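Local coordinates for Protease/Reverse transcriptase/ribonuclease H (PDB 7KSF), which combines an aspartic protease, a reverse transcriptase that copies RNA into DNA and a ribonuclease H in a single foamy-virus polypeptide, at residues Val128-Leu133 with Gln325-Phe330; Asn139-Arg144 with Asp179-Gln184; Ala232-Thr237 with Gln306-Asp311; Leu247-Gly252 with Tyr338-Lys343. The protein carries 1 engineered substitution. All coordinates share one frame; numbering follows the deposited sequence.

Interaction 1 (Val128-Leu133 with Gln325-Phe330); sequences VKYDNL and QLEKVF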
loop_
_atom_site.group_PDB
_atom_site.type_symbol
_atom_site.label_atom_id
_atom_site.label_comp_id
_atom_site.label_asym_id
_atom_site.label_seq_id
_atom_site.Cartn_x
_atom_site.Cartn_y
_atom_site.Cartn_z
ATOM N N VAL A 128 -25.013 -3.395 1.654
ATOM C CA VAL A 128 -25.985 -4.476 1.781
ATOM C C VAL A 128 -26.513 -4.918 0.423
ATOM O O VAL A 128 -26.638 -6.115 0.158
ATOM C CB VAL A 128 -27.132 -4.039 2.714
ATOM C CG1 VAL A 128 -28.078 -5.199 2.966
ATOM C CG2 VAL A 128 -26.573 -3.498 4.024
ATOM N N LYS A 129 -26.840 -3.962 -0.451
ATOM C CA LYS A 129 -27.372 -4.310 -1.766
ATOM C C LYS A 129 -26.371 -5.137 -2.567
ATOM O O LYS A 129 -26.758 -6.060 -3.296
ATOM C CB LYS A 129 -27.755 -3.043 -2.532
ATOM C CG LYS A 129 -28.353 -3.317 -3.908
ATOM C CD LYS A 129 -28.706 -2.036 -4.651
ATOM C CE LYS A 129 -29.312 -2.343 -6.018
ATOM N NZ LYS A 129 -29.664 -1.118 -6.796
ATOM N N TYR A 130 -25.084 -4.825 -2.444
ATOM C CA TYR A 130 -24.051 -5.613 -3.103
ATOM C C TYR A 130 -23.215 -6.351 -2.067
ATOM O O TYR A 130 -21.980 -6.273 -2.073
ATOM C CB TYR A 130 -23.191 -4.712 -3.991
ATOM C CG TYR A 130 -24.006 -3.943 -5.003
ATOM C CD1 TYR A 130 -24.341 -2.614 -4.785
ATOM C CD2 TYR A 130 -24.461 -4.552 -6.161
ATOM C CE1 TYR A 130 -25.097 -1.914 -5.704
ATOM C CE2 TYR A 130 -25.217 -3.856 -7.085
ATOM C CZ TYR A 130 -25.528 -2.537 -6.849
ATOM O OH TYR A 130 -26.280 -1.844 -7.765
ATOM N N ASP A 131 -23.887 -7.074 -1.173
ATOM C CA ASP A 131 -23.173 -7.846 -0.163
ATOM C C ASP A 131 -22.430 -9.016 -0.790
ATOM O O ASP A 131 -21.336 -9.373 -0.342
ATOM C CB ASP A 131 -24.142 -8.337 0.913
ATOM C CG ASP A 131 -23.431 -9.008 2.075
ATOM O OD1 ASP A 131 -22.499 -8.402 2.645
ATOM O OD2 ASP A 131 -23.806 -10.147 2.422
ATOM N N ASN A 132 -23.005 -9.622 -1.831
ATOM C CA ASN A 132 -22.365 -10.738 -2.517
ATOM C C ASN A 132 -21.115 -10.320 -3.274
ATOM O O ASN A 132 -20.352 -11.189 -3.706
ATOM C CB ASN A 132 -23.354 -11.396 -3.481
ATOM C CG ASN A 132 -24.675 -11.726 -2.821
ATOM O OD1 ASN A 132 -24.741 -11.918 -1.605
ATOM N ND2 ASN A 132 -25.736 -11.798 -3.615
ATOM N N LEU A 133 -20.892 -9.019 -3.447
ATOM C CA LEU A 133 -19.697 -8.546 -4.134
ATOM C C LEU A 133 -18.477 -8.566 -3.219
ATOM O O LEU A 133 -17.377 -8.918 -3.661
ATOM C CB LEU A 133 -19.928 -7.133 -4.669
ATOM C CG LEU A 133 -18.767 -6.522 -5.445
ATOM C CD1 LEU A 133 -18.476 -7.349 -6.680
ATOM C CD2 LEU A 133 -19.074 -5.084 -5.817
ATOM N N GLN A 325 -21.687 6.386 -10.206
ATOM C CA GLN A 325 -20.779 5.554 -10.987
ATOM C C GLN A 325 -20.288 4.365 -10.173
ATOM O O GLN A 325 -20.126 3.262 -10.709
ATOM C CB GLN A 325 -19.603 6.397 -11.485
ATOM C CG GLN A 325 -20.003 7.639 -12.274
ATOM C CD GLN A 325 -20.395 7.339 -13.711
ATOM O OE1 GLN A 325 -20.654 6.192 -14.075
ATOM N NE2 GLN A 325 -20.435 8.377 -14.538
ATOM N N LEU A 326 -20.059 4.574 -8.872
ATOM C CA LEU A 326 -19.590 3.495 -8.004
ATOM C C LEU A 326 -20.572 2.331 -7.977
ATOM O O LEU A 326 -20.161 1.165 -7.992
ATOM C CB LEU A 326 -19.358 4.035 -6.595
ATOM C CG LEU A 326 -18.708 3.079 -5.597
ATOM C CD1 LEU A 326 -17.322 2.683 -6.074
ATOM C CD2 LEU A 326 -18.646 3.706 -4.219
ATOM N N GLU A 327 -21.871 2.626 -7.921
ATOM C CA GLU A 327 -22.865 1.562 -8.004
ATOM C C GLU A 327 -22.799 0.861 -9.355
ATOM O O GLU A 327 -22.963 -0.362 -9.436
ATOM C CB GLU A 327 -24.263 2.128 -7.754
ATOM C CG GLU A 327 -25.312 1.082 -7.422
ATOM C CD GLU A 327 -26.701 1.675 -7.283
ATOM O OE1 GLU A 327 -26.984 2.679 -7.971
ATOM O OE2 GLU A 327 -27.504 1.147 -6.486
ATOM N N LYS A 328 -22.553 1.619 -10.426
ATOM C CA LYS A 328 -22.399 1.009 -11.743
ATOM C C LYS A 328 -21.175 0.106 -11.787
ATOM O O LYS A 328 -21.186 -0.938 -12.448
ATOM C CB LYS A 328 -22.306 2.092 -12.817
ATOM C CG LYS A 328 -23.554 2.943 -12.955
ATOM C CD LYS A 328 -23.350 4.052 -13.971
ATOM C CE LYS A 328 -23.009 3.485 -15.337
ATOM N NZ LYS A 328 -22.683 4.567 -16.308
ATOM N N VAL A 329 -20.106 0.498 -11.088
ATOM C CA VAL A 329 -18.927 -0.354 -10.979
ATOM C C VAL A 329 -19.270 -1.652 -10.260
ATOM O O VAL A 329 -18.854 -2.739 -10.679
ATOM C CB VAL A 329 -17.793 0.404 -10.266
ATOM C CG1 VAL A 329 -16.617 -0.523 -9.987
ATOM C CG2 VAL A 329 -17.348 1.594 -11.092
ATOM N N PHE A 330 -20.036 -1.560 -9.171
ATOM C CA PHE A 330 -20.330 -2.747 -8.373
ATOM C C PHE A 330 -21.155 -3.754 -9.155
ATOM O O PHE A 330 -20.905 -4.964 -9.077
ATOM C CB PHE A 330 -21.049 -2.354 -7.083
ATOM C CG PHE A 330 -20.191 -1.595 -6.119
ATOM C CD1 PHE A 330 -18.812 -1.689 -6.178
ATOM C CD2 PHE A 330 -20.763 -0.786 -5.155
ATOM C CE1 PHE A 330 -18.018 -0.989 -5.295
ATOM C CE2 PHE A 330 -19.975 -0.083 -4.271
ATOM C CZ PHE A 330 -18.601 -0.186 -4.338
#
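The ring of Tyr-130 is held between its own helical neighbour and the partner helix: CG of Lys-129 lies toward the rim of one face, while CB of Phe-330 sits over the centre of the other, 4.0 Å from the ring centroid, as a CH-pi contact. The two aromatic rings meet obliquely, their planes 57° apart. One face of Phe-330 has the backbone O of Leu-326 toward its rim, Trp-134 meets its ring edge-to-face, and CD2 of Leu-133 reaches CD1 of Phe-330 at 3.4 Å.

Tyrosine suits its place because its flat body is buried while its OH finds a polar partner, a hydrogen bond with NE2 of Gln-331. Beside it, the fully extended Lys-129 (chi1 -179°) carries NZ out to OE2 of Glu-327, 3.1 Å away. NZ meets the oxygen from above the carboxylate plane, and the salt bridge lies at the solvent-facing margin, where a long flexible lysine is at home.

The chain after helix 117-129 thus covers one side of helix 319-336. On another, Val-329 packs on Leu-314 of strand 311-316, so that the helix is layered against an antiparallel sheet, as is typical of the palm of right-hand polymerases.

Interaction 2 (Asn139-Arg144 with Asp179-Gln184); sequences NQVGHR and DDLLKQ
Gln-184 clasps the backbone of Asn-139 and Val-141 with both ends of its side-chain amide, imitating the paired N-H and C=O of a neighbouring strand. The clasp joins an irregular segment, extended from Gln-140 on, to helix 171-184, which by its place in the sequence probably belongs to the fingers of the right-hand polymerase fold.

On the donor side, NE2 of Gln-184 gives a hydrogen bond of 2.8 Å to O of Asn-139, which lies almost in the amide plane. NE2 of Gln-184 also makes a weak bond to O of Asp-180, one turn back in its own helix, at 3.4 Å. On the acceptor side, OE1 of Gln-184 takes the N-H of Val-141 on a lone pair in the carbonyl plane, 3.0 Å from N and with an N-H...O angle of 166°. Both ends of a buried amide are thereby satisfied, and its rotation is fixed. Glutamine fits the site because its chain, extended beyond CG (chi2 177°), spans the gap from the helix and ends in a donor and an acceptor side by side.

Other polar groups find partners outside the two segments: OD1 of Asp-180 bonds Thr-97 OG1, while OE1 of Gln-140 accepts from the backbone N of His-136 and of Trp-137. Val-141 packs on Val-186 and Trp-254, and its CG1 faces CD2 of Leu-181 at 4.4 Å.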
loop_
_atom_site.group_PDB
_atom_site.type_symbol
_atom_site.label_atom_id
_atom_site.label_comp_id
_atom_site.label_asym_id
_atom_site.label_seq_id
_atom_site.Cartn_x
_atom_site.Cartn_y
_atom_site.Cartn_z
ATOM N N ASN A 139 -9.673 -16.554 1.357
ATOM C CA ASN A 139 -9.348 -17.343 0.166
ATOM C C ASN A 139 -10.562 -17.562 -0.731
ATOM O O ASN A 139 -10.552 -18.449 -1.591
ATOM C CB ASN A 139 -8.716 -18.683 0.547
ATOM C CG ASN A 139 -7.645 -18.535 1.604
ATOM O OD1 ASN A 139 -7.659 -19.225 2.621
ATOM N ND2 ASN A 139 -6.714 -17.617 1.375
ATOM N N GLN A 140 -11.610 -16.768 -0.538
ATOM C CA GLN A 140 -12.791 -16.844 -1.388
ATOM C C GLN A 140 -12.500 -16.233 -2.752
ATOM O O GLN A 140 -11.945 -15.136 -2.854
ATOM C CB GLN A 140 -13.960 -16.119 -0.723
ATOM C CG GLN A 140 -15.048 -15.681 -1.675
ATOM C CD GLN A 140 -16.102 -14.839 -0.989
ATOM O OE1 GLN A 140 -16.006 -14.555 0.205
ATOM N NE2 GLN A 140 -17.114 -14.433 -1.744
ATOM N N VAL A 141 -12.870 -16.957 -3.810
ATOM C CA VAL A 141 -12.687 -16.500 -5.180
ATOM C C VAL A 141 -14.017 -16.597 -5.914
ATOM O O VAL A 141 -14.927 -17.325 -5.510
ATOM C CB VAL A 141 -11.604 -17.301 -5.937
ATOM C CG1 VAL A 141 -10.295 -17.278 -5.172
ATOM C CG2 VAL A 141 -12.068 -18.728 -6.170
ATOM N N GLY A 142 -14.116 -15.854 -7.012
ATOM C CA GLY A 142 -15.319 -15.822 -7.823
ATOM C C GLY A 142 -15.117 -16.510 -9.159
ATOM O O GLY A 142 -13.992 -16.617 -9.653
ATOM N N HIS A 143 -16.213 -16.986 -9.741
ATOM C CA HIS A 143 -16.185 -17.598 -11.060
ATOM C C HIS A 143 -16.511 -16.559 -12.123
ATOM O O HIS A 143 -17.417 -15.738 -11.951
ATOM C CB HIS A 143 -17.175 -18.764 -11.148
ATOM C CG HIS A 143 -17.197 -19.440 -12.484
ATOM N ND1 HIS A 143 -16.109 -20.116 -12.994
ATOM C CD2 HIS A 143 -18.175 -19.545 -13.414
ATOM C CE1 HIS A 143 -16.417 -20.606 -14.182
ATOM N NE2 HIS A 143 -17.664 -20.273 -14.461
ATOM N N ARG A 144 -15.767 -16.602 -13.219
ATOM C CA ARG A 144 -15.912 -15.657 -14.323
ATOM C C ARG A 144 -16.414 -16.415 -15.547
ATOM O O ARG A 144 -15.679 -17.216 -16.130
ATOM C CB ARG A 144 -14.580 -14.964 -14.606
ATOM C CG ARG A 144 -14.654 -13.911 -15.683
ATOM C CD ARG A 144 -15.464 -12.719 -15.227
ATOM N NE ARG A 144 -15.463 -11.667 -16.234
ATOM C CZ ARG A 144 -16.272 -11.645 -17.289
ATOM N NH1 ARG A 144 -17.151 -12.623 -17.468
ATOM N NH2 ARG A 144 -16.204 -10.652 -18.161
ATOM N N ASP A 179 -6.948 -26.398 1.018
ATOM C CA ASP A 179 -8.265 -27.004 1.176
ATOM C C ASP A 179 -9.352 -26.136 0.551
ATOM O O ASP A 179 -10.228 -26.640 -0.161
ATOM C CB ASP A 179 -8.560 -27.250 2.655
ATOM C CG ASP A 179 -7.756 -28.402 3.226
ATOM O OD1 ASP A 179 -7.076 -29.101 2.443
ATOM O OD2 ASP A 179 -7.817 -28.620 4.454
ATOM N N ASP A 180 -9.310 -24.827 0.808
ATOM C CA ASP A 180 -10.355 -23.944 0.300
ATOM C C ASP A 180 -10.364 -23.910 -1.225
ATOM O O ASP A 180 -11.430 -23.994 -1.845
ATOM C CB ASP A 180 -10.174 -22.538 0.878
ATOM C CG ASP A 180 -10.455 -22.480 2.371
ATOM O OD1 ASP A 180 -11.393 -23.165 2.825
ATOM O OD2 ASP A 180 -9.739 -21.758 3.092
ATOM N N LEU A 181 -9.188 -23.797 -1.846
ATOM C CA LEU A 181 -9.126 -23.768 -3.304
ATOM C C LEU A 181 -9.536 -25.105 -3.900
ATOM O O LEU A 181 -10.232 -25.145 -4.920
ATOM C CB LEU A 181 -7.720 -23.387 -3.761
ATOM C CG LEU A 181 -7.264 -22.010 -3.280
ATOM C CD1 LEU A 181 -5.869 -21.719 -3.783
ATOM C CD2 LEU A 181 -8.238 -20.935 -3.734
ATOM N N LEU A 182 -9.106 -26.208 -3.288
ATOM C CA LEU A 182 -9.607 -27.512 -3.699
ATOM C C LEU A 182 -11.116 -27.579 -3.541
ATOM O O LEU A 182 -11.821 -28.140 -4.389
ATOM C CB LEU A 182 -8.943 -28.624 -2.885
ATOM C CG LEU A 182 -7.501 -29.004 -3.200
ATOM C CD1 LEU A 182 -6.964 -29.878 -2.082
ATOM C CD2 LEU A 182 -7.406 -29.722 -4.535
ATOM N N LYS A 183 -11.633 -27.003 -2.453
ATOM C CA LYS A 183 -13.070 -27.026 -2.215
ATOM C C LYS A 183 -13.808 -26.218 -3.272
ATOM O O LYS A 183 -14.881 -26.618 -3.734
ATOM C CB LYS A 183 -13.380 -26.496 -0.815
ATOM C CG LYS A 183 -14.715 -26.961 -0.242
ATOM C CD LYS A 183 -14.845 -26.578 1.224
ATOM C CE LYS A 183 -15.892 -27.426 1.927
ATOM N NZ LYS A 183 -16.131 -26.976 3.325
ATOM N N GLN A 184 -13.239 -25.081 -3.673
ATOM C CA GLN A 184 -13.792 -24.271 -4.749
ATOM C C GLN A 184 -13.423 -24.790 -6.128
ATOM O O GLN A 184 -13.892 -24.236 -7.127
ATOM C CB GLN A 184 -13.317 -22.826 -4.611
ATOM C CG GLN A 184 -13.691 -22.193 -3.296
ATOM C CD GLN A 184 -13.138 -20.799 -3.159
ATOM O OE1 GLN A 184 -13.750 -19.831 -3.608
ATOM N NE2 GLN A 184 -11.969 -20.686 -2.543
#

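Interaction 3 (Ala232-Thr237 with Gln306-Asp311); sequences AGILAT and QVYVDD
The carbonyl oxygen of Ile-234 is gripped twice by Thr-237: OG1 donates to it at 3.1 Å, and the backbone N adds a weak bond. The hydroxyl reaches back because OG1 stands between the backbone N and the carbonyl carbon (chi1 55°), and threonine is apt here because its hydroxyl can fold back to a main-chain carbonyl. OG1 of Thr-237 also lies 3.5 Å from NE2 of Gln-306, whose side chain crosses that of Thr-237 at about a right angle.

Across the contact Ile-234 does most of the touching. Its CG2 branch rests against CB of Gln-306 at 4.0 Å, the two side chains running past each other in opposite directions. The longer branch, straight at chi2, carries CD1 to the edge of the Tyr-308 ring, 4.0 Å from CD1 of that ring and near its plane; the same methyl lies 3.6 Å from O of Val-307. A branched aliphatic residue can meet all three partners at once. Gln-306 bends at chi2 (-60°), which brings its amide alongside the helix, whereas Val-307 turns its side chain away, to Val-295 and Leu-299 of helix 287-299.

Tyr-308 to Asp-311 spell YVDD, the YXDD signature of reverse transcriptases, on a type II' turn; Tyr-308 N bonds Asp-311 O at 3.2 Å across the hairpin. The OH of Tyr-308 is hydrogen-bonded with Thr-547 OG1. With no clear hydrogen bond joining helix and strand, the contact probably owes its fit chiefly to the apolar shape of Ile-234 beside this turn.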
loop_
_atom_site.group_PDB
_atom_site.type_symbol
_atom_site.label_atom_id
_atom_site.label_comp_id
_atom_site.label_asym_id
_atom_site.label_seq_id
_atom_site.Cartn_x
_atom_site.Cartn_y
_atom_site.Cartn_z
ATOM N N ALA A 232 3.765 3.567 -16.089
ATOM C CA ALA A 232 3.955 4.945 -16.529
ATOM C C ALA A 232 2.778 5.429 -17.368
ATOM O O ALA A 232 2.229 6.507 -17.118
ATOM C CB ALA A 232 5.265 5.070 -17.307
ATOM N N GLY A 233 2.375 4.642 -18.369
ATOM C CA GLY A 233 1.308 5.076 -19.256
ATOM C C GLY A 233 -0.013 5.296 -18.546
ATOM O O GLY A 233 -0.793 6.166 -18.936
ATOM N N ILE A 234 -0.281 4.514 -17.498
ATOM C CA ILE A 234 -1.509 4.695 -16.730
ATOM C C ILE A 234 -1.452 5.986 -15.925
ATOM O O ILE A 234 -2.388 6.792 -15.950
ATOM C CB ILE A 234 -1.763 3.478 -15.822
ATOM C CG1 ILE A 234 -2.222 2.278 -16.650
ATOM C CG2 ILE A 234 -2.789 3.816 -14.742
ATOM C CD1 ILE A 234 -2.576 1.066 -15.816
ATOM N N LEU A 235 -0.346 6.207 -15.207
ATOM C CA LEU A 235 -0.245 7.370 -14.330
ATOM C C LEU A 235 -0.307 8.688 -15.089
ATOM O O LEU A 235 -0.578 9.726 -14.478
ATOM C CB LEU A 235 1.047 7.300 -13.516
ATOM C CG LEU A 235 1.152 6.160 -12.501
ATOM C CD1 LEU A 235 2.525 6.146 -11.860
ATOM C CD2 LEU A 235 0.071 6.269 -11.441
ATOM N N ALA A 236 -0.060 8.676 -16.400
ATOM C CA ALA A 236 -0.099 9.909 -17.180
ATOM C C ALA A 236 -1.530 10.316 -17.514
ATOM O O ALA A 236 -1.856 11.507 -17.499
ATOM C CB ALA A 236 0.723 9.742 -18.460
ATOM N N THR A 237 -2.394 9.348 -17.801
ATOM C CA THR A 237 -3.763 9.611 -18.224
ATOM C C THR A 237 -4.741 9.759 -17.069
ATOM O O THR A 237 -5.934 9.955 -17.313
ATOM C CB THR A 237 -4.254 8.490 -19.149
ATOM O OG1 THR A 237 -4.089 7.231 -18.493
ATOM C CG2 THR A 237 -3.466 8.480 -20.443
ATOM N N GLN A 306 -9.067 3.561 -14.067
ATOM C CA GLN A 306 -7.706 3.123 -14.327
ATOM C C GLN A 306 -7.504 1.837 -13.545
ATOM O O GLN A 306 -7.729 1.811 -12.336
ATOM C CB GLN A 306 -6.701 4.183 -13.881
ATOM C CG GLN A 306 -6.865 5.521 -14.583
ATOM C CD GLN A 306 -6.711 5.413 -16.087
ATOM O OE1 GLN A 306 -6.306 4.376 -16.607
ATOM N NE2 GLN A 306 -7.036 6.490 -16.792
ATOM N N VAL A 307 -7.084 0.774 -14.216
ATOM C CA VAL A 307 -6.882 -0.484 -13.514
ATOM C C VAL A 307 -5.496 -1.087 -13.698
ATOM O O VAL A 307 -5.055 -1.324 -14.822
ATOM C CB VAL A 307 -7.930 -1.530 -13.940
ATOM C CG1 VAL A 307 -7.692 -2.848 -13.217
ATOM C CG2 VAL A 307 -9.332 -1.014 -13.669
ATOM N N TYR A 308 -4.823 -1.344 -12.585
ATOM C CA TYR A 308 -3.512 -1.972 -12.618
ATOM C C TYR A 308 -3.612 -3.181 -11.707
ATOM O O TYR A 308 -3.901 -3.048 -10.519
ATOM C CB TYR A 308 -2.431 -1.006 -12.135
ATOM C CG TYR A 308 -1.024 -1.522 -12.328
ATOM C CD1 TYR A 308 -0.373 -1.377 -13.547
ATOM C CD2 TYR A 308 -0.346 -2.154 -11.295
ATOM C CE1 TYR A 308 0.914 -1.848 -13.729
ATOM C CE2 TYR A 308 0.941 -2.627 -11.467
ATOM C CZ TYR A 308 1.565 -2.471 -12.687
ATOM O OH TYR A 308 2.847 -2.941 -12.864
ATOM N N VAL A 309 -3.377 -4.364 -12.260
ATOM C CA VAL A 309 -3.453 -5.587 -11.475
ATOM C C VAL A 309 -4.808 -5.714 -10.763
ATOM O O VAL A 309 -5.858 -5.568 -11.388
ATOM C CB VAL A 309 -2.271 -5.683 -10.488
ATOM C CG1 VAL A 309 -2.280 -7.032 -9.782
ATOM C CG2 VAL A 309 -0.955 -5.472 -11.221
ATOM N N ASP A 310 -4.776 -5.975 -9.459
ATOM C CA ASP A 310 -5.978 -6.047 -8.631
ATOM C C ASP A 310 -6.669 -4.701 -8.393
ATOM O O ASP A 310 -7.896 -4.615 -8.394
ATOM C CB ASP A 310 -5.654 -6.709 -7.289
ATOM C CG ASP A 310 -4.598 -5.954 -6.508
ATOM O OD1 ASP A 310 -4.134 -4.904 -6.999
ATOM O OD2 ASP A 310 -4.231 -6.410 -5.405
ATOM N N ASP A 311 -5.870 -3.662 -8.177
ATOM C CA ASP A 311 -6.372 -2.319 -7.887
ATOM C C ASP A 311 -7.177 -1.627 -8.990
ATOM O O ASP A 311 -6.876 -1.756 -10.176
ATOM C CB ASP A 311 -5.219 -1.410 -7.453
ATOM C CG ASP A 311 -4.492 -1.935 -6.230
ATOM O OD1 ASP A 311 -4.974 -2.918 -5.628
ATOM O OD2 ASP A 311 -3.443 -1.366 -5.871
#

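Interaction 4 (Leu247-Gly252 with Tyr338-Lys343); sequences LDLANG and YVVSLK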
loop_
_atom_site.group_PDB
_atom_site.type_symbol
_atom_site.label_atom_id
_atom_site.label_comp_id
_atom_site.label_asym_id
_atom_site.label_seq_id
_atom_site.Cartn_x
_atom_site.Cartn_y
_atom_site.Cartn_z
ATOM N N LEU A 247 -10.417 0.063 -5.106
ATOM C CA LEU A 247 -11.022 -1.211 -4.731
ATOM C C LEU A 247 -10.039 -2.332 -5.027
ATOM O O LEU A 247 -9.671 -2.545 -6.184
ATOM C CB LEU A 247 -12.325 -1.453 -5.489
ATOM C CG LEU A 247 -13.478 -0.515 -5.163
ATOM C CD1 LEU A 247 -14.638 -0.804 -6.090
ATOM C CD2 LEU A 247 -13.887 -0.693 -3.713
ATOM N N ASP A 248 -9.636 -3.056 -3.991
ATOM C CA ASP A 248 -8.709 -4.166 -4.148
ATOM C C ASP A 248 -9.489 -5.437 -4.455
ATOM O O ASP A 248 -10.423 -5.789 -3.729
ATOM C CB ASP A 248 -7.868 -4.347 -2.884
ATOM C CG ASP A 248 -6.923 -5.528 -2.978
ATOM O OD1 ASP A 248 -6.523 -5.887 -4.104
ATOM O OD2 ASP A 248 -6.580 -6.096 -1.918
ATOM N N LEU A 249 -9.107 -6.117 -5.532
ATOM C CA LEU A 249 -9.741 -7.376 -5.885
ATOM C C LEU A 249 -9.086 -8.531 -5.131
ATOM O O LEU A 249 -7.977 -8.417 -4.607
ATOM C CB LEU A 249 -9.670 -7.608 -7.396
ATOM C CG LEU A 249 -10.345 -6.524 -8.247
ATOM C CD1 LEU A 249 -10.258 -6.849 -9.731
ATOM C CD2 LEU A 249 -11.791 -6.323 -7.826
ATOM N N ALA A 250 -9.798 -9.655 -5.074
ATOM C CA ALA A 250 -9.362 -10.806 -4.283
ATOM C C ALA A 250 -8.649 -11.814 -5.184
ATOM O O ALA A 250 -9.144 -12.905 -5.472
ATOM C CB ALA A 250 -10.551 -11.439 -3.569
ATOM N N ASN A 251 -7.449 -11.426 -5.618
ATOM C CA ASN A 251 -6.644 -12.209 -6.557
ATOM C C ASN A 251 -7.352 -12.619 -7.854
ATOM O O ASN A 251 -7.581 -13.794 -8.136
ATOM C CB ASN A 251 -6.051 -13.442 -5.866
ATOM C CG ASN A 251 -4.798 -13.122 -5.068
ATOM O OD1 ASN A 251 -4.574 -11.976 -4.676
ATOM N ND2 ASN A 251 -3.972 -14.135 -4.832
ATOM N N GLY A 252 -7.685 -11.595 -8.642
ATOM C CA GLY A 252 -8.618 -11.764 -9.746
ATOM C C GLY A 252 -8.199 -12.838 -10.728
ATOM O O GLY A 252 -9.044 -13.508 -11.326
ATOM N N TYR A 338 -16.619 -11.041 -10.073
ATOM C CA TYR A 338 -15.444 -10.607 -9.339
ATOM C C TYR A 338 -15.789 -10.381 -7.871
ATOM O O TYR A 338 -16.953 -10.229 -7.488
ATOM C CB TYR A 338 -14.860 -9.337 -9.954
ATOM C CG TYR A 338 -14.167 -9.569 -11.278
ATOM C CD1 TYR A 338 -12.915 -10.159 -11.331
ATOM C CD2 TYR A 338 -14.762 -9.189 -12.473
ATOM C CE1 TYR A 338 -12.273 -10.371 -12.535
ATOM C CE2 TYR A 338 -14.127 -9.395 -13.687
ATOM C CZ TYR A 338 -12.882 -9.987 -13.711
ATOM O OH TYR A 338 -12.244 -10.196 -14.914
ATOM N N VAL A 339 -14.749 -10.368 -7.038
ATOM C CA VAL A 339 -14.891 -10.284 -5.592
ATOM C C VAL A 339 -13.990 -9.165 -5.094
ATOM O O VAL A 339 -12.797 -9.134 -5.419
ATOM C CB VAL A 339 -14.531 -11.617 -4.911
ATOM C CG1 VAL A 339 -14.501 -11.446 -3.415
ATOM C CG2 VAL A 339 -15.521 -12.697 -5.304
ATOM N N VAL A 340 -14.564 -8.242 -4.318
ATOM C CA VAL A 340 -13.858 -7.076 -3.800
ATOM C C VAL A 340 -13.485 -7.327 -2.346
ATOM O O VAL A 340 -14.301 -7.818 -1.556
ATOM C CB VAL A 340 -14.718 -5.803 -3.930
ATOM C CG1 VAL A 340 -13.964 -4.585 -3.418
ATOM C CG2 VAL A 340 -15.155 -5.599 -5.369
ATOM N N SER A 341 -12.250 -6.985 -1.988
ATOM C CA SER A 341 -11.767 -7.090 -0.616
ATOM C C SER A 341 -11.841 -5.713 0.029
ATOM O O SER A 341 -11.128 -4.790 -0.375
ATOM C CB SER A 341 -10.339 -7.631 -0.582
ATOM O OG SER A 341 -9.788 -7.535 0.722
ATOM N N LEU A 342 -12.708 -5.570 1.028
ATOM C CA LEU A 342 -12.810 -4.315 1.764
ATOM C C LEU A 342 -11.735 -4.171 2.830
ATOM O O LEU A 342 -11.750 -3.187 3.577
ATOM C CB LEU A 342 -14.196 -4.194 2.397
ATOM C CG LEU A 342 -15.334 -4.232 1.376
ATOM C CD1 LEU A 342 -16.681 -4.222 2.071
ATOM C CD2 LEU A 342 -15.220 -3.067 0.408
ATOM N N LYS A 343 -10.805 -5.126 2.915
ATOM C CA LYS A 343 -9.708 -5.018 3.868
ATOM C C LYS A 343 -8.773 -3.875 3.493
ATOM O O LYS A 343 -8.350 -3.094 4.354
ATOM C CB LYS A 343 -8.944 -6.339 3.930
ATOM C CG LYS A 343 -7.722 -6.313 4.829
ATOM C CD LYS A 343 -7.007 -7.653 4.814
ATOM C CE LYS A 343 -5.867 -7.687 5.817
ATOM N NZ LYS A 343 -6.346 -7.420 7.202
#
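Ser-341 N donates to O of Asp-248 at 2.8 Å, and Ala-250 N donates to O of Val-339 at 3.1 Å; these two backbone bonds tie the antiparallel segments together. Between them Leu-249 and Val-340 form a non-hydrogen-bonded pair, their CA atoms 4.6 Å apart and their side chains diverging. The O of Val-339 is also approached by CA of Leu-249 at 3.6 Å, a CA-H...O contact that supplements its bond from Ala-250.

Around this frame lie small and branched aliphatic groups. CD2 of Leu-247 meets CG1 of Val-340 at 3.9 Å, the methyl being swung to that side because CG1 is anti to the backbone N (chi1 -179°). CB of Ala-250 touches CG1 of Val-339 at 4.0 Å; alanine is compact enough to lie close to the opposite backbone, and the beta-branched valines favour the extended conformation. CB of Ser-341 lies 3.6 Å from O of Asp-248. Asp-248 stands where relatives carry the first metal-binding aspartate of the polymerase site, so the pairing probably helps to hold its backbone in place.

Farther out, Ser-345 OG bonds N of Asp-248, and Tyr-338 OH bonds Asp-294. The paired strands 243-249 and 340-341 belong to the antiparallel palm sheet, with Phe-330 and Leu-333 of helix 319-336 packed on Leu-247 and Val-340 respectively, Phe-291 of helix 287-299 on Leu-249, and helix 102-112 against Leu-342.

Overall arrangement
Interaction 4 is the hub. It touches interaction 1, whose centre is about 12 Å away, through a probable hydrogen bond between Leu-133 O and Val-340 N (3.0 Å) and through CD1 of Leu-133 packed on O of Tyr-338. Interaction 2, about 13 Å off between centres, reaches it where Arg-144 packs on Tyr-338 and Gln-140 on Ala-250. Interactions 3 and 4 share the palm sheet and bring Asp-310 and Asp-311 of the YVDD turn beside Asp-248; the carboxylates lie close together, a cluster consistent with the metal-binding polymerase site of relatives. The calcium ion seen here lies elsewhere, at Gly-596 and Glu-642 in the ribonuclease H region.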